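Local coordinates for protein migration inhibitory factor (Trichinella spiralis, PDB 1HFO) that belongs to the macrophage migration inhibitory factor family and assembles as a trimer of identical subunits whose beta-sheets continue from one chain into the next, at residues A[6-11]-A[45-50]. Sequence-based numbering, arbitrary orientation.
Sequences NTNIKA and QQLSFG
Thr7 and Gln45 meet through their backbones where strand 2-7 ends and the chain approaches strand 46-49. Gln45 N donates to Thr7 O over 3.0 Å, and the CB of Gln45 lies 3.2 Å from that same Thr7 O. One residue on, Asn8 reaches across with its side chain. Its CG sits between the backbone N and carbonyl carbon (chi1 43°), which sends ND2 to Leu47 O at 3.0 Å. The acceptor lies close to the amide plane of Asn8, yet ND2 stands above the carbonyl plane of Leu47, 39° out of it. The other polar needs of this amide are met from the loop before strand 57-63: ND2 also donates to Asn54 O, and OD1 accepts from Ala56 N. Both ends of the Asn8 amide are thus used, which fixes its rotation. A water donates to Gln45 O at 2.9 Å, an acceptor also approached by Asn8 CA in a CA-H...O contact. Thr7 OG1 accepts from Ile9 N in an ST turn and donates to Ala56 O. Gln45 OE1 accepts from His40 NE2 of a second subunit, with which residues 46-49 form an antiparallel ladder, while its NE2 donates to Thr43 O. Side-chain and backbone bonds therefore tie the C-terminal end of inner strand 2-7 to a strand paired with the neighbouring subunit, consistent with a link between sheet and interface.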
loop_
_atom_site.group_PDB
_atom_site.type_symbol
_atom_site.label_atom_id
_atom_site.label_comp_id
_atom_site.label_asym_id
_atom_site.label_seq_id
_atom_site.Cartn_x
_atom_site.Cartn_y
_atom_site.Cartn_z
ATOM N N ASN A 6 -7.049 0.920 4.861
ATOM C CA ASN A 6 -6.969 2.361 4.976
ATOM C C ASN A 6 -8.412 2.844 5.097
ATOM O O ASN A 6 -9.288 2.416 4.341
ATOM C CB ASN A 6 -6.304 2.958 3.739
ATOM C CG ASN A 6 -4.921 2.397 3.516
ATOM O OD1 ASN A 6 -4.732 1.451 2.742
ATOM N ND2 ASN A 6 -3.945 2.952 4.223
ATOM N N THR A 7 -8.650 3.729 6.051
ATOM C CA THR A 7 -10.009 4.204 6.284
ATOM C C THR A 7 -10.058 5.650 6.750
ATOM O O THR A 7 -9.087 6.178 7.298
ATOM C CB THR A 7 -10.696 3.301 7.341
ATOM O OG1 THR A 7 -12.043 3.743 7.559
ATOM C CG2 THR A 7 -9.938 3.356 8.658
ATOM N N ASN A 8 -11.212 6.288 6.544
ATOM C CA ASN A 8 -11.390 7.666 6.970
ATOM C C ASN A 8 -12.003 7.786 8.361
ATOM O O ASN A 8 -12.081 8.884 8.911
ATOM C CB ASN A 8 -12.255 8.448 5.963
ATOM C CG ASN A 8 -13.463 7.663 5.475
ATOM O OD1 ASN A 8 -13.943 6.744 6.139
ATOM N ND2 ASN A 8 -13.982 8.051 4.299
ATOM N N ILE A 9 -12.421 6.666 8.946
ATOM C CA ILE A 9 -13.004 6.731 10.281
ATOM C C ILE A 9 -11.952 7.111 11.312
ATOM O O ILE A 9 -10.757 7.149 11.018
ATOM C CB ILE A 9 -13.663 5.401 10.707
ATOM C CG1 ILE A 9 -12.609 4.307 10.846
ATOM C CG2 ILE A 9 -14.745 5.010 9.731
ATOM C CD1 ILE A 9 -13.200 2.991 11.230
ATOM N N LYS A 10 -12.401 7.384 12.529
ATOM C CA LYS A 10 -11.512 7.793 13.605
ATOM C C LYS A 10 -10.871 6.605 14.315
ATOM O O LYS A 10 -11.462 5.534 14.395
ATOM C CB LYS A 10 -12.293 8.645 14.610
ATOM C CG LYS A 10 -12.881 9.923 14.016
ATOM C CD LYS A 10 -13.871 10.585 14.974
ATOM C CE LYS A 10 -13.196 11.043 16.258
ATOM N NZ LYS A 10 -12.115 12.035 15.983
ATOM N N ALA A 11 -9.666 6.810 14.834
ATOM C CA ALA A 11 -8.943 5.750 15.538
ATOM C C ALA A 11 -9.715 5.338 16.770
ATOM O O ALA A 11 -9.762 4.158 17.138
ATOM C CB ALA A 11 -7.568 6.234 15.942
ATOM N N GLN A 45 -7.828 8.837 7.666
ATOM C CA GLN A 45 -7.260 9.163 6.374
ATOM C C GLN A 45 -8.233 9.993 5.542
ATOM O O GLN A 45 -9.451 9.958 5.744
ATOM C CB GLN A 45 -6.917 7.891 5.605
ATOM C CG GLN A 45 -5.813 7.052 6.223
ATOM C CD GLN A 45 -4.490 7.769 6.290
ATOM O OE1 GLN A 45 -3.839 8.010 5.272
ATOM N NE2 GLN A 45 -4.082 8.114 7.494
ATOM N N GLN A 46 -7.669 10.753 4.615
ATOM C CA GLN A 46 -8.463 11.557 3.712
ATOM C C GLN A 46 -8.806 10.549 2.647
ATOM O O GLN A 46 -7.947 10.133 1.863
ATOM C CB GLN A 46 -7.620 12.687 3.142
ATOM C CG GLN A 46 -7.284 13.746 4.170
ATOM C CD GLN A 46 -8.480 14.640 4.458
ATOM O OE1 GLN A 46 -9.075 15.201 3.534
ATOM N NE2 GLN A 46 -8.833 14.784 5.732
ATOM N N LEU A 47 -10.061 10.142 2.630
ATOM C CA LEU A 47 -10.512 9.142 1.682
ATOM C C LEU A 47 -11.922 9.422 1.197
ATOM O O LEU A 47 -12.824 9.652 2.000
ATOM C CB LEU A 47 -10.473 7.756 2.339
ATOM C CG LEU A 47 -11.036 6.610 1.498
ATOM C CD1 LEU A 47 -10.056 6.300 0.378
ATOM C CD2 LEU A 47 -11.264 5.379 2.350
ATOM N N SER A 48 -12.108 9.389 -0.117
ATOM C CA SER A 48 -13.410 9.614 -0.701
ATOM C C SER A 48 -13.779 8.362 -1.476
ATOM O O SER A 48 -12.939 7.754 -2.153
ATOM C CB SER A 48 -13.381 10.824 -1.632
ATOM O OG SER A 48 -12.766 10.496 -2.859
ATOM N N PHE A 49 -15.034 7.965 -1.360
ATOM C CA PHE A 49 -15.519 6.789 -2.039
ATOM C C PHE A 49 -16.836 7.173 -2.703
ATOM O O PHE A 49 -17.737 7.701 -2.045
ATOM C CB PHE A 49 -15.699 5.659 -1.022
ATOM C CG PHE A 49 -15.906 4.314 -1.639
ATOM C CD1 PHE A 49 -17.048 4.039 -2.369
ATOM C CD2 PHE A 49 -14.945 3.314 -1.495
ATOM C CE1 PHE A 49 -17.243 2.792 -2.957
ATOM C CE2 PHE A 49 -15.128 2.075 -2.069
ATOM C CZ PHE A 49 -16.279 1.806 -2.807
ATOM N N GLY A 50 -16.934 6.936 -4.011
ATOM C CA GLY A 50 -18.150 7.274 -4.725
ATOM C C GLY A 50 -18.464 8.753 -4.626
ATOM O O GLY A 50 -19.629 9.157 -4.665
HETATM O O HOH W 1 -11.259 10.970 7.756
#